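Local structure of protease Do-like 2, chloroplastic (4FLN) at residues 89-94 against 198-203; 168-173 against 190-195. The protein performs, as a chloroplast serine protease, the primary cleavage of the photodamaged D1 protein of photosystem II. All coordinates share one frame; numbering follows the deposited sequence.

Both interactions belong to the trypsin-like protease domain, a pair of six-stranded antiparallel barrels, and their centres lie about 18 Å apart. Interaction 1 joins the barrels: residues 89-94 follow strand 85-88 of the first, whereas 198-203 form the loop leading into strand 203-205 of the second. Interaction 2 stays within the second barrel, pairing the adjacent strands 165-178 and 185-191 of a beta hairpin. In sequence it is nested inside the first, running 89-94, 168-173, 190-195 and 198-203, with just N196 and P197 separating the last two segments. The chain therefore passes directly from the barrel-wall pairing of interaction 2 to the probable nucleophile of interaction 1.

Interaction 1. Residues 89-94 against 198-203; sequences NAHCVE and GNSGGP
In H91 and S200 the first side-chain torsion places the outer group between backbone N and carbonyl carbon, at chi1 85° for the imidazole and 63° for the hydroxyl, and these two rotations turn the probable catalytic pair toward one another. By similarity they belong, with D122, to the catalytic triad of the trypsin-like double-barrel fold, in which histidine and serine come from different barrels. S200 OG approaches the edge of the imidazole near its plane, 3.6 Å from H91 CE1. The NE2 atom of H91 is 3.8 Å from S200 OG, too far for a hydrogen bond. The hydroxyl bonds instead to the carbonyl of P197 and weakly to that of Q217. N89 ties the third member in: its ND2 bonds to the D122 carbonyl, while OD1 turns toward the serine loop, 3.0 Å from S200 CB, touching carbon and making no hydrogen bond there. D122 OD1 accepts a bond from H91 N and a weak one from A90 N, which probably helps to hold the start of this weakly bonded turn. G201 comes backbone-first against N89, where a CB on the glycine would probably crowd the backbone N of N89. C92 completes the contact with its sulfur beside the 200-201 peptide, SG lying 3.8 Å from S200 O and 3.9 Å from G201 N.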
ATOM      1  N   ASN B  89       4.636  12.280 -33.588  1.00 42.70           N
ATOM      2  CA  ASN B  89       4.031  11.022 -33.189  1.00 48.68           C
ATOM      3  C   ASN B  89       2.535  11.100 -33.417  1.00 58.66           C
ATOM      4  O   ASN B  89       1.945  12.175 -33.332  1.00 58.01           O
ATOM      5  CB  ASN B  89       4.318  10.707 -31.727  1.00 48.63           C
ATOM      6  CG  ASN B  89       5.729  10.249 -31.506  1.00 59.30           C
ATOM      7  OD1 ASN B  89       6.455  10.804 -30.682  1.00 76.54           O
ATOM      8  ND2 ASN B  89       6.139   9.238 -32.251  1.00 56.03           N
ATOM      9  N   ALA B  90       1.909   9.971 -33.716  1.00 52.87           N
ATOM     10  CA  ALA B  90       0.483   9.997 -33.951  1.00 44.88           C
ATOM     11  C   ALA B  90      -0.254  10.254 -32.637  1.00 46.35           C
ATOM     12  O   ALA B  90      -1.274  10.931 -32.613  1.00 49.14           O
ATOM     13  CB  ALA B  90       0.038   8.722 -34.595  1.00 34.73           C
ATOM     14  N   HIS B  91       0.287   9.739 -31.539  1.00 50.94           N
ATOM     15  CA  HIS B  91      -0.360   9.891 -30.239  1.00 48.54           C
ATOM     16  C   HIS B  91      -0.402  11.353 -29.788  1.00 52.74           C
ATOM     17  O   HIS B  91      -1.254  11.739 -28.987  1.00 61.29           O
ATOM     18  CB  HIS B  91       0.263   8.973 -29.175  1.00 37.93           C
ATOM     19  CG  HIS B  91       1.479   9.540 -28.501  1.00 59.29           C
ATOM     20  ND1 HIS B  91       2.735   8.991 -28.644  1.00 60.28           N
ATOM     21  CD2 HIS B  91       1.624  10.590 -27.657  1.00 63.16           C
ATOM     22  CE1 HIS B  91       3.602   9.683 -27.926  1.00 58.35           C
ATOM     23  NE2 HIS B  91       2.953  10.657 -27.314  1.00 57.92           N
ATOM     24  N   CYS B  92       0.493  12.175 -30.321  1.00 45.33           N
ATOM     25  CA  CYS B  92       0.440  13.611 -30.040  1.00 51.21           C
ATOM     26  C   CYS B  92      -0.850  14.247 -30.572  1.00 55.14           C
ATOM     27  O   CYS B  92      -1.492  15.020 -29.873  1.00 62.86           O
ATOM     28  CB  CYS B  92       1.670  14.346 -30.605  1.00 40.02           C
ATOM     29  SG  CYS B  92       3.252  13.790 -29.936  1.00 81.22           S
ATOM     30  N   VAL B  93      -1.199  13.936 -31.818  1.00 51.27           N
ATOM     31  CA  VAL B  93      -2.373  14.493 -32.481  1.00 49.94           C
ATOM     32  C   VAL B  93      -3.586  13.571 -32.433  1.00 53.21           C
ATOM     33  O   VAL B  93      -4.600  13.837 -33.070  1.00 57.07           O
ATOM     34  CB  VAL B  93      -2.085  14.827 -33.944  1.00 63.04           C
ATOM     35  CG1 VAL B  93      -1.089  15.967 -34.040  1.00 66.77           C
ATOM     36  CG2 VAL B  93      -1.584  13.590 -34.675  1.00 66.73           C
ATOM     37  N   GLU B  94      -3.465  12.465 -31.715  1.00 52.98           N
ATOM     38  CA  GLU B  94      -4.549  11.498 -31.624  1.00 57.36           C
ATOM     39  C   GLU B  94      -5.888  12.145 -31.234  1.00 64.81           C
ATOM     40  O   GLU B  94      -5.936  13.002 -30.353  1.00 64.89           O
ATOM     41  CB  GLU B  94      -4.166  10.402 -30.633  1.00 54.48           C
ATOM     42  CG  GLU B  94      -5.324   9.822 -29.863  1.00 75.61           C
ATOM     43  CD  GLU B  94      -4.907   8.637 -29.009  1.00 91.69           C
ATOM     44  OE1 GLU B  94      -5.448   8.484 -27.887  1.00 94.87           O
ATOM     45  OE2 GLU B  94      -4.040   7.859 -29.468  1.00 93.34           O
ATOM     46  N   GLY B 198       6.828  15.091 -23.163  1.00 51.38           N
ATOM     47  CA  GLY B 198       6.673  16.222 -24.058  1.00 52.64           C
ATOM     48  C   GLY B 198       7.693  16.214 -25.182  1.00 55.87           C
ATOM     49  O   GLY B 198       7.516  16.903 -26.188  1.00 55.56           O
ATOM     50  N   ASN B 199       8.760  15.436 -25.021  1.00 58.83           N
ATOM     51  CA  ASN B 199       9.848  15.433 -26.000  1.00 64.31           C
ATOM     52  C   ASN B 199       9.666  14.577 -27.252  1.00 57.82           C
ATOM     53  O   ASN B 199      10.322  14.828 -28.256  1.00 56.64           O
ATOM     54  CB  ASN B 199      11.190  15.134 -25.335  1.00 66.29           C
ATOM     55  CG  ASN B 199      11.897  16.386 -24.904  1.00 68.97           C
ATOM     56  OD1 ASN B 199      11.269  17.337 -24.443  1.00 74.57           O
ATOM     57  ND2 ASN B 199      13.205  16.413 -25.079  1.00 69.16           N
ATOM     58  N   SER B 200       8.802  13.568 -27.197  1.00 56.90           N
ATOM     59  CA  SER B 200       8.385  12.892 -28.424  1.00 62.03           C
ATOM     60  C   SER B 200       7.318  13.810 -28.943  1.00 54.01           C
ATOM     61  O   SER B 200       6.597  14.380 -28.139  1.00 75.32           O
ATOM     62  CB  SER B 200       7.792  11.510 -28.120  1.00 61.64           C
ATOM     63  OG  SER B 200       6.622  11.599 -27.327  1.00 53.73           O
ATOM     64  N   GLY B 201       7.167  13.992 -30.245  1.00 43.86           N
ATOM     65  CA  GLY B 201       7.858  13.343 -31.344  1.00 46.16           C
ATOM     66  C   GLY B 201       8.942  14.162 -32.046  1.00 52.99           C
ATOM     67  O   GLY B 201       9.000  14.161 -33.275  1.00 52.14           O
ATOM     68  N   GLY B 202       9.686  14.984 -31.314  1.00 39.80           N
ATOM     69  CA  GLY B 202      10.811  15.684 -31.908  1.00 40.58           C
ATOM     70  C   GLY B 202      11.902  14.763 -32.451  1.00 43.46           C
ATOM     71  O   GLY B 202      11.818  13.537 -32.327  1.00 47.00           O
ATOM     72  N   PRO B 203      12.931  15.350 -33.084  1.00 40.79           N
ATOM     73  CA  PRO B 203      14.002  14.627 -33.782  1.00 43.33           C
ATOM     74  C   PRO B 203      15.081  14.017 -32.877  1.00 45.17           C
ATOM     75  O   PRO B 203      15.404  14.567 -31.822  1.00 44.05           O
ATOM     76  CB  PRO B 203      14.628  15.717 -34.659  1.00 47.60           C
ATOM     77  CG  PRO B 203      14.481  16.957 -33.828  1.00 51.14           C
ATOM     78  CD  PRO B 203      13.186  16.804 -33.051  1.00 48.43           C
TER

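Interaction 2. Residues 168-173 against 190-195; sequences KGVVSR and QIDAAI
R173 and Q190 run side by side across the strand pair, pointing the same way, with the guanidinium and amide planes turned 68° apart. The arginine is extended from CG to NE, with CG opposite the backbone N (chi1 -151°), and its aliphatic part lies along the glutamine: R173 CD is 3.3 Å from Q190 NE2. That amide nitrogen also meets the guanidinium at its edge, in plane, 3.7 Å from R173 NH1, a contact without a hydrogen bond. R173 NH2 bonds to G160 O and T163 O of a neighbouring subunit. An alanine in place of Q190 removes the amide beside R173 CD and NH1, and the arginine would probably be freer to turn before it reaches the other subunit. V170 and D192 also lie side by side, pointing the same way, V170 CG2 packing 3.8 Å from D192 CB, while the aspartate OD2 bonds to the backbone N of K168 in a neighbouring subunit. Between the two pairs, the backbone nitrogens of S172 (2.7 Å) and R173 (3.3 Å) both bond to Q190 O from the same face of its carbonyl plane; S172 OG adds a weak bond. Q190 N returns an almost straight bond (178°) to R173 O. Two consecutive residues facing one across an antiparallel pair make a classic beta bulge, here in the wall of the second barrel of the trypsin-like fold.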
ATOM      1  N   LYS B 168      21.678  13.810 -24.591  1.00 46.22           N
ATOM      2  CA  LYS B 168      22.710  13.141 -25.373  1.00 43.25           C
ATOM      3  C   LYS B 168      23.046  11.806 -24.706  1.00 45.47           C
ATOM      4  O   LYS B 168      22.962  11.672 -23.487  1.00 49.13           O
ATOM      5  CB  LYS B 168      23.948  14.038 -25.493  1.00 29.23           C
ATOM      6  CG  LYS B 168      25.095  13.443 -26.268  1.00 43.01           C
ATOM      7  CD  LYS B 168      26.191  14.474 -26.526  1.00 53.70           C
ATOM      8  CE  LYS B 168      27.554  13.804 -26.709  1.00 59.49           C
ATOM      9  NZ  LYS B 168      28.283  14.263 -27.935  1.00 63.19           N
ATOM     10  N   GLY B 169      23.412  10.826 -25.522  1.00 41.55           N
ATOM     11  CA  GLY B 169      23.641   9.460 -25.084  1.00 41.22           C
ATOM     12  C   GLY B 169      24.213   8.712 -26.266  1.00 43.36           C
ATOM     13  O   GLY B 169      24.729   9.337 -27.193  1.00 50.68           O
ATOM     14  N   VAL B 170      24.154   7.386 -26.248  1.00 42.10           N
ATOM     15  CA  VAL B 170      24.515   6.645 -27.454  1.00 50.60           C
ATOM     16  C   VAL B 170      23.358   5.776 -27.942  1.00 45.85           C
ATOM     17  O   VAL B 170      22.356   5.600 -27.244  1.00 36.65           O
ATOM     18  CB  VAL B 170      25.757   5.749 -27.218  1.00 43.50           C
ATOM     19  CG1 VAL B 170      26.927   6.592 -26.817  1.00 36.69           C
ATOM     20  CG2 VAL B 170      25.470   4.683 -26.147  1.00 39.33           C
ATOM     21  N   VAL B 171      23.520   5.176 -29.112  1.00 35.64           N
ATOM     22  CA  VAL B 171      22.544   4.200 -29.525  1.00 37.57           C
ATOM     23  C   VAL B 171      22.959   2.995 -28.730  1.00 34.66           C
ATOM     24  O   VAL B 171      24.051   2.488 -28.927  1.00 34.03           O
ATOM     25  CB  VAL B 171      22.683   3.862 -31.016  1.00 40.77           C
ATOM     26  CG1 VAL B 171      21.978   2.555 -31.320  1.00 48.28           C
ATOM     27  CG2 VAL B 171      22.134   4.992 -31.882  1.00 29.48           C
ATOM     28  N   SER B 172      22.111   2.561 -27.807  1.00 37.92           N
ATOM     29  CA  SER B 172      22.415   1.384 -27.002  1.00 47.40           C
ATOM     30  C   SER B 172      22.018   0.080 -27.671  1.00 54.24           C
ATOM     31  O   SER B 172      22.728  -0.919 -27.557  1.00 59.66           O
ATOM     32  CB  SER B 172      21.826   1.483 -25.584  1.00 48.34           C
ATOM     33  OG  SER B 172      20.567   2.121 -25.573  1.00 58.30           O
ATOM     34  N   ARG B 173      20.864   0.090 -28.337  1.00 47.94           N
ATOM     35  CA  ARG B 173      20.276  -1.135 -28.873  1.00 41.40           C
ATOM     36  C   ARG B 173      19.528  -0.919 -30.182  1.00 46.52           C
ATOM     37  O   ARG B 173      18.743   0.027 -30.310  1.00 43.56           O
ATOM     38  CB  ARG B 173      19.316  -1.730 -27.842  1.00 42.22           C
ATOM     39  CG  ARG B 173      19.186  -3.235 -27.910  1.00 47.31           C
ATOM     40  CD  ARG B 173      18.417  -3.772 -26.730  1.00 45.96           C
ATOM     41  NE  ARG B 173      18.539  -5.220 -26.652  1.00 56.32           N
ATOM     42  CZ  ARG B 173      17.669  -6.013 -26.036  1.00 65.34           C
ATOM     43  NH1 ARG B 173      16.596  -5.502 -25.440  1.00 57.97           N
ATOM     44  NH2 ARG B 173      17.871  -7.324 -26.023  1.00 68.52           N
ATOM     45  N   GLN B 190      17.209   1.914 -29.450  1.00 48.48           N
ATOM     46  CA  GLN B 190      17.264   2.247 -28.029  1.00 42.03           C
ATOM     47  C   GLN B 190      18.407   3.218 -27.778  1.00 39.04           C
ATOM     48  O   GLN B 190      19.502   3.048 -28.309  1.00 44.79           O
ATOM     49  CB  GLN B 190      17.532   0.998 -27.215  1.00 47.98           C
ATOM     50  CG  GLN B 190      16.354   0.389 -26.510  1.00 65.30           C
ATOM     51  CD  GLN B 190      16.784  -0.753 -25.599  1.00 77.29           C
ATOM     52  OE1 GLN B 190      17.786  -0.645 -24.885  1.00 72.70           O
ATOM     53  NE2 GLN B 190      16.031  -1.850 -25.620  1.00 83.23           N
ATOM     54  N   ILE B 191      18.165   4.234 -26.964  1.00 39.46           N
ATOM     55  CA  ILE B 191      19.241   5.142 -26.586  1.00 35.18           C
ATOM     56  C   ILE B 191      19.471   5.180 -25.084  1.00 40.54           C
ATOM     57  O   ILE B 191      18.598   4.864 -24.284  1.00 53.70           O
ATOM     58  CB  ILE B 191      19.027   6.589 -27.105  1.00 40.36           C
ATOM     59  CG1 ILE B 191      17.709   7.158 -26.582  1.00 34.74           C
ATOM     60  CG2 ILE B 191      19.118   6.656 -28.648  1.00 30.58           C
ATOM     61  CD1 ILE B 191      17.830   8.603 -26.182  1.00 28.64           C
ATOM     62  N   ASP B 192      20.653   5.649 -24.735  1.00 49.10           N
ATOM     63  CA  ASP B 192      21.268   5.558 -23.421  1.00 44.96           C
ATOM     64  C   ASP B 192      20.749   6.683 -22.519  1.00 46.81           C
ATOM     65  O   ASP B 192      21.229   6.879 -21.411  1.00 61.30           O
ATOM     66  CB  ASP B 192      22.776   5.696 -23.678  1.00 62.02           C
ATOM     67  CG  ASP B 192      23.610   5.622 -22.440  1.00 78.91           C
ATOM     68  OD1 ASP B 192      23.894   6.692 -21.859  1.00 93.84           O
ATOM     69  OD2 ASP B 192      24.025   4.503 -22.079  1.00 78.72           O
ATOM     70  N   ALA B 193      19.792   7.457 -23.016  1.00 53.63           N
ATOM     71  CA  ALA B 193      19.302   8.634 -22.296  1.00 61.15           C
ATOM     72  C   ALA B 193      17.783   8.634 -22.176  1.00 58.37           C
ATOM     73  O   ALA B 193      17.086   8.215 -23.094  1.00 62.93           O
ATOM     74  CB  ALA B 193      19.771   9.908 -22.993  1.00 61.82           C
ATOM     75  N   ALA B 194      17.269   9.103 -21.046  1.00 49.61           N
ATOM     76  CA  ALA B 194      15.825   9.126 -20.845  1.00 55.18           C
ATOM     77  C   ALA B 194      15.190  10.290 -21.602  1.00 60.32           C
ATOM     78  O   ALA B 194      15.849  11.297 -21.866  1.00 61.96           O
ATOM     79  CB  ALA B 194      15.481   9.188 -19.369  1.00 48.25           C
ATOM     80  N   ILE B 195      13.911  10.133 -21.950  1.00 50.71           N
ATOM     81  CA  ILE B 195      13.184  11.112 -22.749  1.00 49.45           C
ATOM     82  C   ILE B 195      11.906  11.601 -22.055  1.00 48.82           C
ATOM     83  O   ILE B 195      11.107  10.803 -21.578  1.00 51.32           O
ATOM     84  CB  ILE B 195      12.835  10.528 -24.136  1.00 57.87           C
ATOM     85  CG1 ILE B 195      14.105  10.014 -24.820  1.00 62.43           C
ATOM     86  CG2 ILE B 195      12.142  11.571 -25.007  1.00 55.48           C
ATOM     87  CD1 ILE B 195      13.882   9.401 -26.187  1.00 57.36           C
TER